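Local coordinates for fatty acid amide hydrolase (Candida albicans, PDB 6KVR), which probably hydrolyses monocarboxylic acid amides, releasing the carboxylate and ammonium, as a member of the amidase signature family, at residues V353-P358 with E527-Y531; E477-W481 with L523-E527. One frame throughout, in Å; residues are numbered along the deposited sequence.

Contact 1 (V353-P358 with E527-Y531); sequences VRVSPP and ENENY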
loop_
_atom_site.group_PDB
_atom_site.type_symbol
_atom_site.label_atom_id
_atom_site.label_comp_id
_atom_site.label_asym_id
_atom_site.label_seq_id
_atom_site.Cartn_x
_atom_site.Cartn_y
_atom_site.Cartn_z
ATOM N N VAL A 353 -27.650 -5.886 10.304
ATOM C CA VAL A 353 -28.031 -6.632 11.494
ATOM C C VAL A 353 -28.292 -5.643 12.627
ATOM O O VAL A 353 -27.375 -4.942 13.076
ATOM C CB VAL A 353 -26.964 -7.668 11.900
ATOM C CG1 VAL A 353 -27.409 -8.441 13.144
ATOM C CG2 VAL A 353 -26.673 -8.647 10.743
ATOM N N ARG A 354 -29.535 -5.621 13.103
ATOM C CA ARG A 354 -29.927 -4.806 14.242
ATOM C C ARG A 354 -29.126 -5.192 15.482
ATOM O O ARG A 354 -28.830 -6.369 15.708
ATOM C CB ARG A 354 -31.433 -4.987 14.478
ATOM C CG ARG A 354 -31.994 -4.362 15.750
ATOM C CD ARG A 354 -33.463 -4.726 15.945
ATOM N NE ARG A 354 -33.672 -6.164 16.084
ATOM C CZ ARG A 354 -34.802 -6.716 16.514
ATOM N NH1 ARG A 354 -35.836 -5.973 16.883
ATOM N NH2 ARG A 354 -34.897 -8.044 16.580
ATOM N N VAL A 355 -28.759 -4.189 16.290
ATOM C CA VAL A 355 -27.983 -4.438 17.497
ATOM C C VAL A 355 -28.945 -4.745 18.637
ATOM O O VAL A 355 -30.131 -4.405 18.588
ATOM C CB VAL A 355 -27.036 -3.263 17.862
ATOM C CG1 VAL A 355 -26.072 -2.972 16.722
ATOM C CG2 VAL A 355 -27.818 -1.997 18.234
ATOM N N SER A 356 -28.422 -5.421 19.664
ATOM C CA SER A 356 -29.197 -5.857 20.813
ATOM C C SER A 356 -29.317 -4.730 21.838
ATOM O O SER A 356 -28.594 -3.734 21.763
ATOM C CB SER A 356 -28.543 -7.095 21.421
ATOM O OG SER A 356 -27.447 -6.724 22.238
ATOM N N PRO A 357 -30.217 -4.868 22.816
ATOM C CA PRO A 357 -30.536 -3.747 23.722
ATOM C C PRO A 357 -29.329 -3.152 24.430
ATOM O O PRO A 357 -29.240 -1.918 24.518
ATOM C CB PRO A 357 -31.522 -4.376 24.716
ATOM C CG PRO A 357 -32.290 -5.335 23.843
ATOM C CD PRO A 357 -31.247 -5.928 22.905
ATOM N N PRO A 358 -28.391 -3.947 24.975
ATOM C CA PRO A 358 -27.250 -3.297 25.653
ATOM C C PRO A 358 -26.424 -2.413 24.732
ATOM O O PRO A 358 -25.995 -1.333 25.157
ATOM C CB PRO A 358 -26.437 -4.473 26.207
ATOM C CG PRO A 358 -26.852 -5.640 25.405
ATOM C CD PRO A 358 -28.301 -5.416 25.077
ATOM N N GLU A 527 -28.638 -14.135 14.501
ATOM C CA GLU A 527 -27.953 -13.354 15.529
ATOM C C GLU A 527 -28.929 -12.815 16.577
ATOM O O GLU A 527 -28.681 -12.938 17.781
ATOM C CB GLU A 527 -27.180 -12.205 14.876
ATOM C CG GLU A 527 -25.895 -12.634 14.181
ATOM C CD GLU A 527 -24.716 -12.846 15.151
ATOM O OE1 GLU A 527 -24.821 -12.491 16.356
ATOM O OE2 GLU A 527 -23.670 -13.364 14.698
ATOM N N ASN A 528 -30.031 -12.184 16.141
ATOM C CA ASN A 528 -30.922 -11.520 17.094
ATOM C C ASN A 528 -31.663 -12.520 17.979
ATOM O O ASN A 528 -31.940 -12.220 19.148
ATOM C CB ASN A 528 -31.947 -10.645 16.373
ATOM C CG ASN A 528 -31.395 -9.283 15.941
ATOM O OD1 ASN A 528 -32.123 -8.482 15.358
ATOM N ND2 ASN A 528 -30.110 -9.028 16.199
ATOM N N GLU A 529 -32.003 -13.702 17.457
ATOM C CA GLU A 529 -32.751 -14.640 18.291
ATOM C C GLU A 529 -31.874 -15.302 19.347
ATOM O O GLU A 529 -32.408 -15.947 20.251
ATOM C CB GLU A 529 -33.460 -15.678 17.409
ATOM C CG GLU A 529 -34.762 -15.118 16.799
ATOM C CD GLU A 529 -35.526 -16.094 15.898
ATOM O OE1 GLU A 529 -34.993 -17.176 15.525
ATOM O OE2 GLU A 529 -36.684 -15.757 15.547
ATOM N N ASN A 530 -30.555 -15.112 19.294
ATOM C CA ASN A 530 -29.680 -15.576 20.366
ATOM C C ASN A 530 -29.656 -14.641 21.569
ATOM O O ASN A 530 -29.167 -15.039 22.629
ATOM C CB ASN A 530 -28.250 -15.736 19.853
ATOM C CG ASN A 530 -28.058 -17.017 19.096
ATOM O OD1 ASN A 530 -28.862 -17.929 19.216
ATOM N ND2 ASN A 530 -27.018 -17.087 18.286
ATOM N N TYR A 531 -30.132 -13.402 21.445
ATOM C CA TYR A 531 -30.023 -12.506 22.585
ATOM C C TYR A 531 -31.031 -12.903 23.660
ATOM O O TYR A 531 -32.221 -13.061 23.383
ATOM C CB TYR A 531 -30.222 -11.039 22.191
ATOM C CG TYR A 531 -30.069 -10.166 23.425
ATOM C CD1 TYR A 531 -28.810 -9.943 23.981
ATOM C CD2 TYR A 531 -31.185 -9.663 24.102
ATOM C CE1 TYR A 531 -28.657 -9.205 25.149
ATOM C CE2 TYR A 531 -31.039 -8.921 25.275
ATOM C CZ TYR A 531 -29.775 -8.700 25.787
ATOM O OH TYR A 531 -29.607 -7.964 26.922
#
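Asn528 exchanges hydrogen bonds with both the backbone carbonyl and the guanidinium of Arg354, tying the loop that leads into helix 357-372 to helix 522-529 of the amidase fold, a worked example of how one amide can fasten two distant pieces of chain. The hydrogen bonds come first. Asn528 ND2 donates to Arg354 O at 3.0 Å in a nearly straight bond (N-H...O 169°), with that oxygen lying in the plane of the amide. In return the guanidinium grips the same amide side-on: Arg354 NE lies 2.9 Å from Asn528 OD1, and Arg354 NH2 reaches that oxygen as well. Both nitrogens come from one face of the amide, well above the carbonyl plane, while the oxygen itself sits in the guanidinium plane; the two flat groups are turned 42° apart. A bend in the arginine chain at chi3 (61°) turns the NE/NH2 edge of the guanidinium to OD1, and the third nitrogen, NH1, bonds to Asp514 O.

Apolar contacts flank these bonds. At one end Val353 CG1 rests 4.1 Å from Glu527 CB. At the other, the Tyr531 ring has Ser356 CB and Pro357 CD over one face, both as CH-pi contacts, with Pro357 CD 4.1 Å from the ring centroid. Ser356 precedes the helix at the N-cap position, yet its hydroxyl makes no capping bond and hydrogen-bonds to Asn470 OD1 instead. Tyr531 OH is held by Asp508 O and Gln503 NE2, which fixes the outer end of the ring where Pro358 CD packs obliquely, 3.4 Å from Tyr531 OH.

Contact 2 (E477-W481 with L523-E527); sequences EVYNW and LEQLE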
loop_
_atom_site.group_PDB
_atom_site.type_symbol
_atom_site.label_atom_id
_atom_site.label_comp_id
_atom_site.label_asym_id
_atom_site.label_seq_id
_atom_site.Cartn_x
_atom_site.Cartn_y
_atom_site.Cartn_z
ATOM N N GLU A 477 -20.889 -19.202 18.879
ATOM C CA GLU A 477 -22.196 -18.683 18.468
ATOM C C GLU A 477 -22.088 -17.219 18.046
ATOM O O GLU A 477 -22.881 -16.368 18.455
ATOM C CB GLU A 477 -23.227 -18.868 19.592
ATOM C CG GLU A 477 -23.745 -20.308 19.698
ATOM C CD GLU A 477 -24.906 -20.464 20.670
ATOM O OE1 GLU A 477 -26.044 -20.082 20.319
ATOM O OE2 GLU A 477 -24.678 -21.019 21.771
ATOM N N VAL A 478 -21.093 -16.901 17.219
ATOM C CA VAL A 478 -20.969 -15.560 16.665
ATOM C C VAL A 478 -20.687 -15.688 15.171
ATOM O O VAL A 478 -19.678 -16.280 14.769
ATOM C CB VAL A 478 -19.898 -14.720 17.390
ATOM C CG1 VAL A 478 -18.581 -15.489 17.565
ATOM C CG2 VAL A 478 -19.684 -13.396 16.690
ATOM N N TYR A 479 -21.587 -15.131 14.356
ATOM C CA TYR A 479 -21.685 -15.388 12.928
ATOM C C TYR A 479 -21.527 -14.151 12.057
ATOM O O TYR A 479 -21.016 -14.262 10.938
ATOM C CB TYR A 479 -23.043 -16.022 12.610
ATOM C CG TYR A 479 -23.398 -17.196 13.506
ATOM C CD1 TYR A 479 -22.907 -18.473 13.240
ATOM C CD2 TYR A 479 -24.217 -17.026 14.608
ATOM C CE1 TYR A 479 -23.217 -19.546 14.053
ATOM C CE2 TYR A 479 -24.541 -18.089 15.434
ATOM C CZ TYR A 479 -24.041 -19.343 15.149
ATOM O OH TYR A 479 -24.362 -20.388 15.966
ATOM N N ASN A 480 -21.962 -12.984 12.523
ATOM C CA ASN A 480 -21.959 -11.766 11.726
ATOM C C ASN A 480 -20.798 -10.864 12.126
ATOM O O ASN A 480 -20.747 -10.374 13.264
ATOM C CB ASN A 480 -23.274 -11.012 11.893
ATOM C CG ASN A 480 -23.198 -9.623 11.336
ATOM O OD1 ASN A 480 -22.775 -9.429 10.201
ATOM N ND2 ASN A 480 -23.564 -8.642 12.140
ATOM N N TRP A 481 -19.906 -10.593 11.177
ATOM C CA TRP A 481 -18.779 -9.686 11.384
ATOM C C TRP A 481 -19.006 -8.267 10.819
ATOM O O TRP A 481 -18.060 -7.462 10.789
ATOM C CB TRP A 481 -17.524 -10.260 10.730
ATOM C CG TRP A 481 -17.074 -11.613 11.180
ATOM C CD1 TRP A 481 -17.690 -12.452 12.073
ATOM C CD2 TRP A 481 -15.899 -12.300 10.727
ATOM N NE1 TRP A 481 -16.962 -13.614 12.208
ATOM C CE2 TRP A 481 -15.861 -13.548 11.391
ATOM C CE3 TRP A 481 -14.871 -11.975 9.827
ATOM C CZ2 TRP A 481 -14.824 -14.466 11.202
ATOM C CZ3 TRP A 481 -13.845 -12.896 9.630
ATOM C CH2 TRP A 481 -13.831 -14.127 10.323
ATOM N N LEU A 523 -29.349 -14.349 8.443
ATOM C CA LEU A 523 -28.253 -14.039 9.355
ATOM C C LEU A 523 -28.704 -13.100 10.469
ATOM O O LEU A 523 -28.358 -13.307 11.639
ATOM C CB LEU A 523 -27.083 -13.434 8.580
ATOM C CG LEU A 523 -25.802 -13.048 9.346
ATOM C CD1 LEU A 523 -25.227 -14.227 10.110
ATOM C CD2 LEU A 523 -24.733 -12.464 8.399
ATOM N N GLU A 524 -29.477 -12.063 10.130
ATOM C CA GLU A 524 -29.958 -11.160 11.168
ATOM C C GLU A 524 -30.808 -11.904 12.179
ATOM O O GLU A 524 -30.710 -11.648 13.385
ATOM C CB GLU A 524 -30.751 -9.991 10.572
ATOM C CG GLU A 524 -31.005 -8.886 11.611
ATOM C CD GLU A 524 -31.759 -7.691 11.049
ATOM O OE1 GLU A 524 -32.517 -7.879 10.078
ATOM O OE2 GLU A 524 -31.594 -6.568 11.572
ATOM N N GLN A 525 -31.650 -12.830 11.706
ATOM C CA GLN A 525 -32.514 -13.584 12.609
ATOM C C GLN A 525 -31.692 -14.515 13.492
ATOM O O GLN A 525 -31.911 -14.596 14.708
ATOM C CB GLN A 525 -33.543 -14.386 11.812
ATOM C CG GLN A 525 -34.581 -15.039 12.704
ATOM C CD GLN A 525 -35.481 -16.001 11.968
ATOM O OE1 GLN A 525 -35.678 -15.884 10.771
ATOM N NE2 GLN A 525 -36.022 -16.968 12.688
ATOM N N LEU A 526 -30.754 -15.244 12.881
ATOM C CA LEU A 526 -29.837 -16.081 13.644
ATOM C C LEU A 526 -29.208 -15.299 14.802
ATOM O O LEU A 526 -29.280 -15.715 15.968
ATOM C CB LEU A 526 -28.769 -16.635 12.702
ATOM C CG LEU A 526 -27.630 -17.476 13.274
ATOM C CD1 LEU A 526 -28.145 -18.610 14.167
ATOM C CD2 LEU A 526 -26.790 -18.019 12.126
ATOM N N GLU A 527 -28.638 -14.135 14.501
ATOM C CA GLU A 527 -27.953 -13.354 15.529
ATOM C C GLU A 527 -28.929 -12.815 16.577
ATOM O O GLU A 527 -28.681 -12.938 17.781
ATOM C CB GLU A 527 -27.180 -12.205 14.876
ATOM C CG GLU A 527 -25.895 -12.634 14.181
ATOM C CD GLU A 527 -24.716 -12.846 15.151
ATOM O OE1 GLU A 527 -24.821 -12.491 16.356
ATOM O OE2 GLU A 527 -23.670 -13.364 14.698
HETATM O O HOH W 1 -25.237 -15.215 17.731
#
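Leu523 opens the contact by laying its two methyl branches against the loop that runs into helix 482-490: CD1 packs on Tyr479 CB at 3.8 Å, and CD2 lies beside Asn480, the two side chains crossing at about a right angle. The arrangement illustrates how a helix can hold an irregular loop with one strip of side chains, here the positions i, i+3 and i+4.

One turn further on, Leu526 covers a face of the Tyr479 ring. Its CD2 stands 3.8 Å from the ring centroid and only 15° off the normal, a CH-pi contact displaced toward the rim, while CG touches Tyr479 CD2. With CG anti to the backbone N (chi1 176°), the branched end of Leu526 is carried out to the ring. The phenol hydroxyl is hydrogen-bonded to Lys417 NZ.

Glu527 completes the strip with its carboxylate. A fold at chi2 (-80°) turns the chain toward the loop, where OE2 accepts two successive backbone amides, Tyr479 N at 2.8 Å and Asn480 N at 2.8 Å. The first arrives nearly along the C-O axis, the second on the anti side and out of the carboxylate plane. One buried oxygen thus accepts both N-H groups, holding these consecutive amides toward the same point. The other oxygen, OE1, bonds to Asn469 ND2 and receives a weak bond from a water that also donates to Glu477 O.

The loop so held runs not far from the probable active site: the Val478 side chain is about 10 Å from Gly256 and from the Ser233 side chain, both predicted to bind substrate. Around this joint, helix 417-423 meets Tyr479 through Leu418 and Leu523 through Trp421, while Tyr389 of helix 385-397 touches both Leu523 and Asn480; the loop itself connects strand 462-466 to helix 482-490.

Overall arrangement
Neither contact is at the surface: both are buried, on the same side of the chain's centre, with their centres about 9 Å apart, and both use helix 522-529, sharing Glu527. Contact 1 joins the end of that helix to the lead-in of helix 357-372, away from the predicted sites, through arginine-asparagine hydrogen bonds and a tyrosine ring against a serine and two prolines. Contact 2 joins the preceding turn to the loop before helix 482-490, nearer the predicted substrate site, where leucine packing is paired with a carboxylate that receives loop amides. They touch through a probable hydrogen bond of 2.7 Å between Arg354 N and Glu524 OE2 and through Val353 CG2 packing on Asn480 ND2.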